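Local coordinates for acetamidase (Bacillus halodurans, PDB 2II1), which probably hydrolyses carbon–nitrogen bonds other than peptide bonds in linear amides, and binds calcium ions, at residues E76-D81 with G164-L169; D28-E33 with V203-N208; G72-I77 with K211-P216; D223-T228 with S286-Y291. All coordinates share one frame; numbering follows the deposited sequence.

Contact 1 (E76-D81 with G164-L169); sequences EIEILD and GTTVYL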
loop_
_atom_site.group_PDB
_atom_site.type_symbol
_atom_site.label_atom_id
_atom_site.label_comp_id
_atom_site.label_asym_id
_atom_site.label_seq_id
_atom_site.Cartn_x
_atom_site.Cartn_y
_atom_site.Cartn_z
ATOM N N GLU A 76 -14.357 -6.554 20.094
ATOM C CA GLU A 76 -14.085 -5.163 19.772
ATOM C C GLU A 76 -13.025 -4.655 20.750
ATOM O O GLU A 76 -13.275 -4.547 21.940
ATOM C CB GLU A 76 -15.362 -4.333 19.867
ATOM C CG GLU A 76 -15.133 -2.854 19.644
ATOM C CD GLU A 76 -16.376 -2.044 19.863
ATOM O OE1 GLU A 76 -16.710 -1.788 21.029
ATOM O OE2 GLU A 76 -17.014 -1.664 18.877
ATOM N N ILE A 77 -11.829 -4.381 20.251
ATOM C CA ILE A 77 -10.690 -4.119 21.121
ATOM C C ILE A 77 -10.121 -2.728 20.867
ATOM O O ILE A 77 -9.576 -2.442 19.802
ATOM C CB ILE A 77 -9.570 -5.147 20.946
ATOM C CG1 ILE A 77 -10.132 -6.568 21.120
ATOM C CG2 ILE A 77 -8.430 -4.807 21.941
ATOM C CD1 ILE A 77 -9.431 -7.654 20.289
ATOM N N GLU A 78 -10.256 -1.882 21.880
ATOM C CA GLU A 78 -9.842 -0.502 21.813
ATOM C C GLU A 78 -8.444 -0.345 22.400
ATOM O O GLU A 78 -8.239 -0.564 23.586
ATOM C CB GLU A 78 -10.866 0.316 22.580
ATOM C CG GLU A 78 -12.302 0.130 21.976
ATOM C CD GLU A 78 -13.419 0.031 23.017
ATOM O OE1 GLU A 78 -13.980 1.089 23.402
ATOM O OE2 GLU A 78 -13.754 -1.111 23.422
ATOM N N ILE A 79 -7.476 0.003 21.565
ATOM C CA ILE A 79 -6.079 0.193 22.023
ATOM C C ILE A 79 -6.033 1.583 22.669
ATOM O O ILE A 79 -6.118 2.605 21.982
ATOM C CB ILE A 79 -5.007 0.057 20.875
ATOM C CG1 ILE A 79 -5.206 -1.235 20.073
ATOM C CG2 ILE A 79 -3.584 0.061 21.423
ATOM C CD1 ILE A 79 -5.064 -2.543 20.892
ATOM N N LEU A 80 -5.973 1.603 23.994
ATOM C CA LEU A 80 -5.970 2.861 24.732
ATOM C C LEU A 80 -4.542 3.422 24.806
ATOM O O LEU A 80 -4.339 4.631 24.680
ATOM C CB LEU A 80 -6.589 2.657 26.132
ATOM C CG LEU A 80 -8.022 2.088 26.167
ATOM C CD1 LEU A 80 -8.521 1.889 27.610
ATOM C CD2 LEU A 80 -8.964 3.012 25.406
ATOM N N ASP A 81 -3.544 2.543 24.961
ATOM C CA ASP A 81 -2.147 2.996 25.157
ATOM C C ASP A 81 -1.142 1.901 24.888
ATOM O O ASP A 81 -1.417 0.754 25.147
ATOM C CB ASP A 81 -1.952 3.491 26.596
ATOM C CG ASP A 81 -0.570 4.094 26.838
ATOM O OD1 ASP A 81 -0.346 5.264 26.462
ATOM O OD2 ASP A 81 0.286 3.401 27.433
ATOM N N GLY A 164 -5.381 4.287 19.877
ATOM C CA GLY A 164 -6.586 4.981 19.366
ATOM C C GLY A 164 -7.319 4.220 18.258
ATOM O O GLY A 164 -8.380 4.654 17.777
ATOM N N THR A 165 -6.747 3.087 17.857
ATOM C CA THR A 165 -7.353 2.178 16.878
ATOM C C THR A 165 -8.217 1.144 17.616
ATOM O O THR A 165 -7.864 0.700 18.726
ATOM C CB THR A 165 -6.240 1.485 16.006
ATOM O OG1 THR A 165 -5.569 2.454 15.182
ATOM C CG2 THR A 165 -6.805 0.378 15.110
ATOM N N THR A 166 -9.375 0.825 17.039
ATOM C CA THR A 166 -10.186 -0.315 17.460
ATOM C C THR A 166 -9.943 -1.491 16.514
ATOM O O THR A 166 -10.051 -1.314 15.314
ATOM C CB THR A 166 -11.677 0.045 17.411
ATOM O OG1 THR A 166 -11.902 1.153 18.288
ATOM C CG2 THR A 166 -12.517 -1.067 17.844
ATOM N N VAL A 167 -9.633 -2.671 17.072
ATOM C CA VAL A 167 -9.340 -3.878 16.323
ATOM C C VAL A 167 -10.532 -4.802 16.481
ATOM O O VAL A 167 -11.081 -4.918 17.574
ATOM C CB VAL A 167 -8.113 -4.618 16.910
ATOM C CG1 VAL A 167 -7.745 -5.825 16.028
ATOM C CG2 VAL A 167 -6.960 -3.693 17.032
ATOM N N TYR A 168 -10.926 -5.472 15.413
ATOM C CA TYR A 168 -11.989 -6.488 15.498
ATOM C C TYR A 168 -11.476 -7.878 15.102
ATOM O O TYR A 168 -11.004 -8.042 14.003
ATOM C CB TYR A 168 -13.163 -6.110 14.597
ATOM C CG TYR A 168 -13.756 -4.731 14.863
ATOM C CD1 TYR A 168 -13.254 -3.608 14.225
ATOM C CD2 TYR A 168 -14.834 -4.571 15.720
ATOM C CE1 TYR A 168 -13.790 -2.343 14.449
ATOM C CE2 TYR A 168 -15.379 -3.298 15.957
ATOM C CZ TYR A 168 -14.844 -2.198 15.312
ATOM O OH TYR A 168 -15.371 -0.948 15.522
ATOM N N LEU A 169 -11.569 -8.855 16.024
ATOM C CA LEU A 169 -11.157 -10.265 15.794
ATOM C C LEU A 169 -12.329 -11.238 16.002
ATOM O O LEU A 169 -13.248 -10.920 16.743
ATOM C CB LEU A 169 -10.040 -10.668 16.754
ATOM C CG LEU A 169 -8.704 -9.957 16.575
ATOM C CD1 LEU A 169 -7.767 -10.371 17.701
ATOM C CD2 LEU A 169 -8.138 -10.253 15.165
#
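I77 and V167 face each other as a hydrogen-bonded antiparallel pair: I77 N reaches V167 O at 2.8 Å, and V167 N returns to I77 O at 2.7 Å. Their side of the sheet is the tightly packed one. CB of I77 stands 4.3 Å from CB of V167. CG1 of I77 lies beside its own backbone N (chi1 -54°), which carries CD1 toward L169, whose CD1 it meets at 4.1 Å. CG1 of I79 rests against CG2 of V167. L205 of the next strand flanks I77 on this face, and I132, I135 and I161 pack against I79, L169 and V167 in that order.

The other face is the more open one, E76, E78 and T166 being partly exposed while Y168 is buried. The extended chain of E76 runs beside the Y168 ring, pointing the same way, with the carboxylate plane turned 64° from the ring. Its CG touches T166 CG2 at 3.6 Å and Y168 CE2 at 3.7 Å, while OE1 is held by ND2 of N208. E78 starts alongside T166, but its bent chain leads the carboxylate away. Y168 is braced further by an edge-to-face stack with F215.

Before T166 the second segment is loop, yet the backbone bonding continues: I79 N binds T165 O at 2.9 Å and G164 N binds I79 O at 2.8 Å. T165 OG1 is tied to D160 O. Against strand 201-210, on its other edge, strand 74-84 forms a classic beta bulge, L80 and D81 both facing T204. The contact itself is an antiparallel pair of central strands in a large mixed sheet, one face aliphatic, the other mostly polar apart from the Y168 ring.

Contact 2 (D28-E33 with V203-N208); sequences DTVIFE and VTLKVN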
loop_
_atom_site.group_PDB
_atom_site.type_symbol
_atom_site.label_atom_id
_atom_site.label_comp_id
_atom_site.label_asym_id
_atom_site.label_seq_id
_atom_site.Cartn_x
_atom_site.Cartn_y
_atom_site.Cartn_z
ATOM N N ASP A 28 -14.130 -4.656 30.192
ATOM C CA ASP A 28 -13.005 -4.485 31.103
ATOM C C ASP A 28 -11.792 -3.893 30.405
ATOM O O ASP A 28 -11.589 -4.097 29.194
ATOM C CB ASP A 28 -12.634 -5.799 31.778
ATOM C CG ASP A 28 -13.604 -6.184 32.890
ATOM O OD1 ASP A 28 -14.538 -5.415 33.167
ATOM O OD2 ASP A 28 -13.428 -7.268 33.497
ATOM N N THR A 29 -11.028 -3.111 31.166
ATOM C CA THR A 29 -9.680 -2.687 30.764
ATOM C C THR A 29 -8.708 -3.811 31.074
ATOM O O THR A 29 -8.705 -4.324 32.202
ATOM C CB THR A 29 -9.220 -1.422 31.502
ATOM O OG1 THR A 29 -10.096 -0.352 31.169
ATOM C CG2 THR A 29 -7.804 -1.028 31.086
ATOM N N VAL A 30 -7.913 -4.206 30.079
ATOM C CA VAL A 30 -6.910 -5.277 30.229
ATOM C C VAL A 30 -5.530 -4.768 29.863
ATOM O O VAL A 30 -5.357 -4.150 28.822
ATOM C CB VAL A 30 -7.214 -6.543 29.364
ATOM C CG1 VAL A 30 -6.383 -7.699 29.880
ATOM C CG2 VAL A 30 -8.676 -6.903 29.402
ATOM N N ILE A 31 -4.540 -5.043 30.703
ATOM C CA ILE A 31 -3.150 -4.600 30.454
ATOM C C ILE A 31 -2.268 -5.821 30.169
ATOM O O ILE A 31 -2.251 -6.764 30.965
ATOM C CB ILE A 31 -2.591 -3.778 31.661
ATOM C CG1 ILE A 31 -3.413 -2.513 31.876
ATOM C CG2 ILE A 31 -1.087 -3.374 31.453
ATOM C CD1 ILE A 31 -3.337 -2.001 33.296
ATOM N N PHE A 32 -1.575 -5.819 29.022
ATOM C CA PHE A 32 -0.745 -6.943 28.591
ATOM C C PHE A 32 0.683 -6.452 28.648
ATOM O O PHE A 32 1.023 -5.513 27.935
ATOM C CB PHE A 32 -1.037 -7.356 27.127
ATOM C CG PHE A 32 -2.318 -8.106 26.920
ATOM C CD1 PHE A 32 -3.530 -7.452 26.951
ATOM C CD2 PHE A 32 -2.308 -9.461 26.625
ATOM C CE1 PHE A 32 -4.715 -8.142 26.756
ATOM C CE2 PHE A 32 -3.485 -10.159 26.398
ATOM C CZ PHE A 32 -4.699 -9.494 26.474
ATOM N N GLU A 33 1.517 -7.049 29.492
ATOM C CA GLU A 33 2.976 -6.846 29.430
ATOM C C GLU A 33 3.569 -7.849 28.441
ATOM O O GLU A 33 3.244 -9.031 28.499
ATOM C CB GLU A 33 3.619 -7.021 30.813
ATOM N N VAL A 203 0.699 -3.020 26.867
ATOM C CA VAL A 203 -0.451 -2.566 26.108
ATOM C C VAL A 203 -1.596 -2.456 27.085
ATOM O O VAL A 203 -1.769 -3.341 27.930
ATOM C CB VAL A 203 -0.801 -3.523 24.937
ATOM C CG1 VAL A 203 -2.141 -3.160 24.339
ATOM C CG2 VAL A 203 0.248 -3.450 23.883
ATOM N N THR A 204 -2.329 -1.343 26.993
ATOM C CA THR A 204 -3.574 -1.152 27.716
ATOM C C THR A 204 -4.684 -1.121 26.687
ATOM O O THR A 204 -4.628 -0.366 25.723
ATOM C CB THR A 204 -3.542 0.143 28.562
ATOM O OG1 THR A 204 -2.466 0.051 29.496
ATOM C CG2 THR A 204 -4.853 0.367 29.332
ATOM N N LEU A 205 -5.680 -1.981 26.885
ATOM C CA LEU A 205 -6.804 -2.083 25.974
ATOM C C LEU A 205 -8.115 -2.266 26.739
ATOM O O LEU A 205 -8.109 -2.701 27.892
ATOM C CB LEU A 205 -6.553 -3.237 24.989
ATOM C CG LEU A 205 -6.282 -4.652 25.504
ATOM C CD1 LEU A 205 -7.556 -5.390 25.837
ATOM C CD2 LEU A 205 -5.544 -5.463 24.495
ATOM N N LYS A 206 -9.226 -1.921 26.091
ATOM C CA LYS A 206 -10.563 -2.306 26.550
ATOM C C LYS A 206 -11.136 -3.374 25.604
ATOM O O LYS A 206 -11.102 -3.231 24.343
ATOM C CB LYS A 206 -11.463 -1.068 26.585
ATOM C CG LYS A 206 -12.864 -1.309 27.144
ATOM C CD LYS A 206 -13.625 0.012 27.355
ATOM C CE LYS A 206 -15.155 -0.227 27.460
ATOM N NZ LYS A 206 -15.861 0.878 28.182
ATOM N N VAL A 207 -11.641 -4.462 26.183
ATOM C CA VAL A 207 -12.159 -5.558 25.386
ATOM C C VAL A 207 -13.690 -5.650 25.484
ATOM O O VAL A 207 -14.241 -5.826 26.589
ATOM C CB VAL A 207 -11.457 -6.903 25.743
ATOM C CG1 VAL A 207 -11.516 -7.186 27.245
ATOM C CG2 VAL A 207 -12.058 -8.049 24.934
ATOM N N ASN A 208 -14.373 -5.520 24.332
ATOM C CA ASN A 208 -15.833 -5.652 24.276
ATOM C C ASN A 208 -16.234 -6.859 23.467
ATOM O O ASN A 208 -15.563 -7.224 22.500
ATOM C CB ASN A 208 -16.508 -4.409 23.696
ATOM C CG ASN A 208 -16.188 -3.162 24.468
ATOM O OD1 ASN A 208 -16.196 -3.154 25.694
ATOM N ND2 ASN A 208 -15.895 -2.092 23.751
#
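L205 spreads its two methyls between F32 and V30. Its CG sits in the crowded position between backbone N and carbonyl carbon (chi1 56°), and this bends the end of the side chain back toward strand 28-33. CD2 meets the F32 ring obliquely, 3.6 Å from CE1, and the two side chains are skewed to each other. CD1 goes to V30, 3.7 Å from CB, and here the two side chains run side by side in the same direction. F32 and V203 pair farther along the same face. L5 and I77 continue this face on the flanking strands, while L180 and L64 pack against it, making it part of the hydrophobic interior.

On the reverse face T204 stands between T29 and I31. Its CG2, anti to the backbone N, touches CG2 of T29 at 3.7 Å, the two threonines crossing at a slant. Its OG1 lies 3.6 Å from CG1 of I31, and those two side chains point the same way. K206 pairs with T29 across the strands, its CG lying by D28 O, and its extended chain then leads off.

Backbone bonds set the register that brings these side chains together. V30 N and L205 O are 2.7 Å apart, and L205 N returns to V30 O. F32 N reaches V203 O at 2.7 Å, and V203 N reaches F32 O at 2.7 Å. V207 N adds a bond to D28 O at 3.0 Å. The pattern is that of regular antiparallel strands, twisted to 145° between their directions, near one end of the nine-stranded mixed sheet, where strand 3-5 flanks strand 28-34.

Contact 3 (G72-I77 with K211-P216); sequences GDMLEI and KERMFP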
loop_
_atom_site.group_PDB
_atom_site.type_symbol
_atom_site.label_atom_id
_atom_site.label_comp_id
_atom_site.label_asym_id
_atom_site.label_seq_id
_atom_site.Cartn_x
_atom_site.Cartn_y
_atom_site.Cartn_z
ATOM N N GLY A 72 -18.959 -17.347 17.125
ATOM C CA GLY A 72 -19.767 -16.473 16.248
ATOM C C GLY A 72 -19.766 -14.982 16.586
ATOM O O GLY A 72 -20.109 -14.163 15.740
ATOM N N ASP A 73 -19.381 -14.636 17.814
ATOM C CA ASP A 73 -19.228 -13.241 18.253
ATOM C C ASP A 73 -17.936 -12.688 17.636
ATOM O O ASP A 73 -17.193 -13.399 16.968
ATOM C CB ASP A 73 -19.155 -13.127 19.799
ATOM C CG ASP A 73 -20.449 -13.583 20.513
ATOM O OD1 ASP A 73 -21.416 -13.999 19.853
ATOM O OD2 ASP A 73 -20.495 -13.550 21.763
HETATM N N MSE A 74 -17.698 -11.411 17.862
HETATM C CA MSE A 74 -16.407 -10.812 17.609
HETATM C C MSE A 74 -15.953 -10.033 18.821
HETATM O O MSE A 74 -16.774 -9.680 19.694
HETATM C CB MSE A 74 -16.413 -9.948 16.331
HETATM C CG MSE A 74 -17.557 -9.000 16.128
HETATM SE SE MSE A 74 -17.118 -7.691 14.687
HETATM C CE MSE A 74 -18.170 -6.159 15.378
ATOM N N LEU A 75 -14.642 -9.820 18.929
ATOM C CA LEU A 75 -14.140 -8.920 19.960
ATOM C C LEU A 75 -13.963 -7.569 19.339
ATOM O O LEU A 75 -13.488 -7.454 18.192
ATOM C CB LEU A 75 -12.807 -9.383 20.526
ATOM C CG LEU A 75 -12.814 -10.646 21.386
ATOM C CD1 LEU A 75 -11.415 -10.875 21.859
ATOM C CD2 LEU A 75 -13.788 -10.554 22.573
ATOM N N GLU A 76 -14.357 -6.554 20.094
ATOM C CA GLU A 76 -14.085 -5.163 19.772
ATOM C C GLU A 76 -13.025 -4.655 20.750
ATOM O O GLU A 76 -13.275 -4.547 21.940
ATOM C CB GLU A 76 -15.362 -4.333 19.867
ATOM C CG GLU A 76 -15.133 -2.854 19.644
ATOM C CD GLU A 76 -16.376 -2.044 19.863
ATOM O OE1 GLU A 76 -16.710 -1.788 21.029
ATOM O OE2 GLU A 76 -17.014 -1.664 18.877
ATOM N N ILE A 77 -11.829 -4.381 20.251
ATOM C CA ILE A 77 -10.690 -4.119 21.121
ATOM C C ILE A 77 -10.121 -2.728 20.867
ATOM O O ILE A 77 -9.576 -2.442 19.802
ATOM C CB ILE A 77 -9.570 -5.147 20.946
ATOM C CG1 ILE A 77 -10.132 -6.568 21.120
ATOM C CG2 ILE A 77 -8.430 -4.807 21.941
ATOM C CD1 ILE A 77 -9.431 -7.654 20.289
ATOM N N LYS A 211 -22.016 -9.362 19.763
ATOM C CA LYS A 211 -22.761 -10.572 19.515
ATOM C C LYS A 211 -23.106 -10.786 18.056
ATOM O O LYS A 211 -23.444 -11.904 17.670
ATOM C CB LYS A 211 -24.007 -10.597 20.404
ATOM C CG LYS A 211 -23.632 -10.792 21.859
ATOM C CD LYS A 211 -23.393 -12.272 22.125
ATOM C CE LYS A 211 -22.599 -12.554 23.390
ATOM N NZ LYS A 211 -22.244 -14.010 23.448
ATOM N N GLU A 212 -23.009 -9.745 17.236
ATOM C CA GLU A 212 -23.193 -9.923 15.816
ATOM C C GLU A 212 -21.920 -9.565 15.089
ATOM O O GLU A 212 -21.367 -8.471 15.261
ATOM C CB GLU A 212 -24.349 -9.094 15.261
ATOM C CG GLU A 212 -24.998 -9.769 14.030
ATOM C CD GLU A 212 -25.414 -8.788 12.950
ATOM O OE1 GLU A 212 -26.100 -7.794 13.286
ATOM O OE2 GLU A 212 -25.057 -9.016 11.766
ATOM N N ARG A 213 -21.478 -10.505 14.264
ATOM C CA ARG A 213 -20.320 -10.322 13.435
ATOM C C ARG A 213 -20.689 -9.605 12.147
ATOM O O ARG A 213 -21.041 -10.226 11.157
ATOM C CB ARG A 213 -19.710 -11.667 13.144
ATOM C CG ARG A 213 -18.304 -11.557 12.761
ATOM C CD ARG A 213 -17.737 -12.902 12.510
ATOM N NE ARG A 213 -17.500 -13.632 13.741
ATOM C CZ ARG A 213 -16.969 -14.846 13.787
ATOM N NH1 ARG A 213 -16.599 -15.438 12.673
ATOM N NH2 ARG A 213 -16.795 -15.467 14.942
HETATM N N MSE A 214 -20.553 -8.290 12.163
HETATM C CA MSE A 214 -21.061 -7.415 11.100
HETATM C C MSE A 214 -20.216 -7.320 9.823
HETATM O O MSE A 214 -20.732 -6.998 8.750
HETATM C CB MSE A 214 -21.213 -6.012 11.682
HETATM C CG MSE A 214 -22.237 -5.151 10.987
HETATM SE SE MSE A 214 -21.818 -3.285 11.302
HETATM C CE MSE A 214 -21.055 -3.442 13.190
ATOM N N PHE A 215 -18.914 -7.564 9.937
ATOM C CA PHE A 215 -18.018 -7.540 8.771
ATOM C C PHE A 215 -17.000 -8.690 8.793
ATOM O O PHE A 215 -16.833 -9.366 9.827
ATOM C CB PHE A 215 -17.296 -6.178 8.634
ATOM C CG PHE A 215 -17.146 -5.421 9.925
ATOM C CD1 PHE A 215 -16.242 -5.830 10.888
ATOM C CD2 PHE A 215 -17.892 -4.288 10.157
ATOM C CE1 PHE A 215 -16.099 -5.118 12.073
ATOM C CE2 PHE A 215 -17.764 -3.582 11.321
ATOM C CZ PHE A 215 -16.864 -4.003 12.293
ATOM N N PRO A 216 -16.312 -8.914 7.660
ATOM C CA PRO A 216 -15.264 -9.932 7.621
ATOM C C PRO A 216 -14.081 -9.483 8.461
ATOM O O PRO A 216 -13.790 -8.293 8.530
ATOM C CB PRO A 216 -14.890 -10.009 6.140
ATOM C CG PRO A 216 -15.974 -9.287 5.420
ATOM C CD PRO A 216 -16.441 -8.246 6.355
#
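M74, present as selenomethionine, pushes its side chain into the curve of segment 211-216 and gives up more surface here than any other residue. Its CG stands between backbone N and carbonyl carbon (chi1 46°), 3.9 Å from E212 O and 4.1 Å from R213 CA. Farther out, SE meets the F215 ring obliquely, 3.8 Å from CE1, in a Met-aromatic contact where the two side chains cross at about a right angle. F215 also stacks edge-to-face with F249. The segment belongs to the loop between strands 201-210 and 219-221, which wraps round the beginning of strand 74-84, a central strand of the large mixed sheet.

D73 is gripped through its backbone. R213 comes side-on and places two nitrogens on D73 O, NH2 at 2.9 Å and NE at 3.2 Å. The oxygen lies at the guanidinium edge, near its plane; NE, however, sits 58° above the carbonyl plane, the poorer approach of the two. R213 NH1 forms a salt bridge to E172, so the arginine links three parts of the chain. The D73 carboxylate pairs with K211 NZ in a salt bridge whose modelled length is doubtful; K211 NZ also binds G68 O.

Contact 4 (D223-T228 with S286-Y291); sequences DTHFMT and SLALHY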
loop_
_atom_site.group_PDB
_atom_site.type_symbol
_atom_site.label_atom_id
_atom_site.label_comp_id
_atom_site.label_asym_id
_atom_site.label_seq_id
_atom_site.Cartn_x
_atom_site.Cartn_y
_atom_site.Cartn_z
ATOM N N ASP A 223 -9.296 6.733 13.837
ATOM C CA ASP A 223 -10.107 7.952 13.947
ATOM C C ASP A 223 -10.738 8.390 12.603
ATOM O O ASP A 223 -11.665 9.158 12.614
ATOM C CB ASP A 223 -9.267 9.117 14.502
ATOM C CG ASP A 223 -9.147 9.103 16.033
ATOM O OD1 ASP A 223 -9.303 8.026 16.671
ATOM O OD2 ASP A 223 -8.878 10.183 16.600
ATOM N N THR A 224 -10.238 7.932 11.454
ATOM C CA THR A 224 -10.705 8.454 10.161
ATOM C C THR A 224 -11.119 7.405 9.130
ATOM O O THR A 224 -11.840 7.729 8.179
ATOM C CB THR A 224 -9.606 9.313 9.509
ATOM O OG1 THR A 224 -8.372 8.596 9.538
ATOM C CG2 THR A 224 -9.440 10.618 10.258
ATOM N N HIS A 225 -10.653 6.177 9.306
ATOM C CA HIS A 225 -10.856 5.099 8.324
ATOM C C HIS A 225 -11.279 3.800 8.961
ATOM O O HIS A 225 -11.044 3.563 10.135
ATOM C CB HIS A 225 -9.590 4.845 7.520
ATOM C CG HIS A 225 -9.271 5.936 6.566
ATOM N ND1 HIS A 225 -8.658 7.093 6.973
ATOM C CD2 HIS A 225 -9.509 6.078 5.240
ATOM C CE1 HIS A 225 -8.515 7.899 5.938
ATOM N NE2 HIS A 225 -9.028 7.309 4.878
ATOM N N PHE A 226 -11.910 2.970 8.146
ATOM C CA PHE A 226 -12.219 1.601 8.490
ATOM C C PHE A 226 -11.444 0.735 7.489
ATOM O O PHE A 226 -11.291 1.105 6.322
ATOM C CB PHE A 226 -13.734 1.362 8.396
ATOM C CG PHE A 226 -14.117 -0.062 8.579
ATOM C CD1 PHE A 226 -14.169 -0.613 9.847
ATOM C CD2 PHE A 226 -14.352 -0.873 7.484
ATOM C CE1 PHE A 226 -14.448 -1.944 10.001
ATOM C CE2 PHE A 226 -14.655 -2.198 7.651
ATOM C CZ PHE A 226 -14.700 -2.727 8.889
HETATM N N MSE A 227 -10.894 -0.377 7.957
HETATM C CA MSE A 227 -10.124 -1.252 7.072
HETATM C C MSE A 227 -10.397 -2.696 7.287
HETATM O O MSE A 227 -10.444 -3.153 8.420
HETATM C CB MSE A 227 -8.633 -1.070 7.313
HETATM C CG MSE A 227 -8.247 0.351 7.490
HETATM SE SE MSE A 227 -6.324 0.468 7.637
HETATM C CE MSE A 227 -6.324 2.309 8.334
ATOM N N THR A 228 -10.506 -3.410 6.173
ATOM C CA THR A 228 -10.563 -4.858 6.153
ATOM C C THR A 228 -9.158 -5.444 5.911
ATOM O O THR A 228 -8.407 -4.977 5.069
ATOM C CB THR A 228 -11.612 -5.391 5.132
ATOM O OG1 THR A 228 -11.377 -4.850 3.823
ATOM C CG2 THR A 228 -13.043 -5.007 5.607
ATOM N N SER A 286 -8.716 0.057 2.876
ATOM C CA SER A 286 -9.100 1.146 3.748
ATOM C C SER A 286 -10.041 2.139 3.035
ATOM O O SER A 286 -9.760 2.593 1.901
ATOM C CB SER A 286 -7.852 1.866 4.237
ATOM O OG SER A 286 -8.152 3.027 4.960
ATOM N N LEU A 287 -11.158 2.456 3.701
ATOM C CA LEU A 287 -12.077 3.484 3.228
ATOM C C LEU A 287 -12.463 4.465 4.370
ATOM O O LEU A 287 -12.709 4.032 5.495
ATOM C CB LEU A 287 -13.309 2.814 2.641
ATOM C CG LEU A 287 -14.350 3.697 1.964
ATOM C CD1 LEU A 287 -13.851 4.288 0.594
ATOM C CD2 LEU A 287 -15.635 2.908 1.815
ATOM N N ALA A 288 -12.546 5.763 4.047
ATOM C CA ALA A 288 -12.871 6.832 4.996
ATOM C C ALA A 288 -14.228 6.640 5.688
ATOM O O ALA A 288 -15.217 6.305 5.043
ATOM C CB ALA A 288 -12.833 8.183 4.301
ATOM N N LEU A 289 -14.268 6.850 7.005
ATOM C CA LEU A 289 -15.491 6.569 7.792
ATOM C C LEU A 289 -16.644 7.487 7.379
ATOM O O LEU A 289 -17.816 7.144 7.541
ATOM C CB LEU A 289 -15.233 6.737 9.294
ATOM C CG LEU A 289 -14.216 5.810 9.959
ATOM C CD1 LEU A 289 -13.786 6.444 11.285
ATOM C CD2 LEU A 289 -14.788 4.441 10.167
ATOM N N HIS A 290 -16.336 8.654 6.838
ATOM C CA HIS A 290 -17.418 9.550 6.448
ATOM C C HIS A 290 -18.285 8.984 5.309
ATOM O O HIS A 290 -19.411 9.439 5.145
ATOM C CB HIS A 290 -16.884 10.955 6.124
ATOM C CG HIS A 290 -16.112 11.036 4.842
ATOM N ND1 HIS A 290 -16.725 11.102 3.606
ATOM C CD2 HIS A 290 -14.779 11.074 4.603
ATOM C CE1 HIS A 290 -15.804 11.167 2.662
ATOM N NE2 HIS A 290 -14.613 11.155 3.238
ATOM N N TYR A 291 -17.779 7.994 4.548
ATOM C CA TYR A 291 -18.565 7.287 3.522
ATOM C C TYR A 291 -19.545 6.304 4.160
ATOM O O TYR A 291 -20.701 6.186 3.725
ATOM C CB TYR A 291 -17.655 6.552 2.503
ATOM C CG TYR A 291 -16.803 7.476 1.636
ATOM C CD1 TYR A 291 -17.391 8.301 0.676
ATOM C CD2 TYR A 291 -15.421 7.534 1.788
ATOM C CE1 TYR A 291 -16.628 9.137 -0.113
ATOM C CE2 TYR A 291 -14.649 8.382 1.003
ATOM C CZ TYR A 291 -15.263 9.174 0.053
ATOM O OH TYR A 291 -14.520 10.017 -0.710
HETATM O O HOH W 1 -13.536 9.827 7.405
#
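S286 opens the second segment opposite M227, a selenomethionine, in a non-hydrogen-bonded antiparallel pair. Its CB touches M227 CG at 3.6 Å; its OG, anti to the backbone N (chi1 173°), also lies by the H225 ring, 3.4 Å from CD2. L287 follows and is bonded both ways to F226: F226 N reaches L287 O at 3.0 Å in an almost straight bond (178°), and L287 N returns to F226 O at 3.0 Å. The peptide joining L287 to A288 lies obliquely by the imidazole of H225, with A288 N 3.3 Å from CD2. H225 ND1 is joined to OG1 of T224, which helps to fix the ring.

After A288 the strand ends and a helix follows. L289 N binds T224 O at 2.8 Å, while the side chain folds over the other segment, CD1 by the D223 carbonyl and CD2 3.7 Å from F226 CB. T224 O also accepts a bond from a water that in turn takes the N-H of H290; one carbonyl thus serves L289 N directly and H290 N through the water. Y291 packs on P127 of the second subunit.

Strand 225-232 is flanked by strand 219-221 on one edge and strand 281-288 on the other. Helices 235-253 and 258-268 cover the L287 side through L250, L264 and A268, and F226 meets M246 and F292 there.

All four contacts reach the same mixed sheet, contact 3 through strand 74-84 with the loop 211-216 packed against it. Contacts 1 and 2 lie 9 Å apart between centres and interlock where strand 74-84 pairs with strand 201-210: E76 N is 2.8 Å from N208 O and E78 N is 2.9 Å from K206 O. Contact 3 shares E76 and I77 with contact 1 and reaches contact 4 through F215 and F226, whose rings meet. Contacts 2 and 4 do not touch, their nearest atoms being about 13 Å apart. The side chain of V203 in contact 2 lies about 13 Å from a bound calcium ion, and that of L169 in contact 1 about 11 Å from the side chain of the calcium ligand N155.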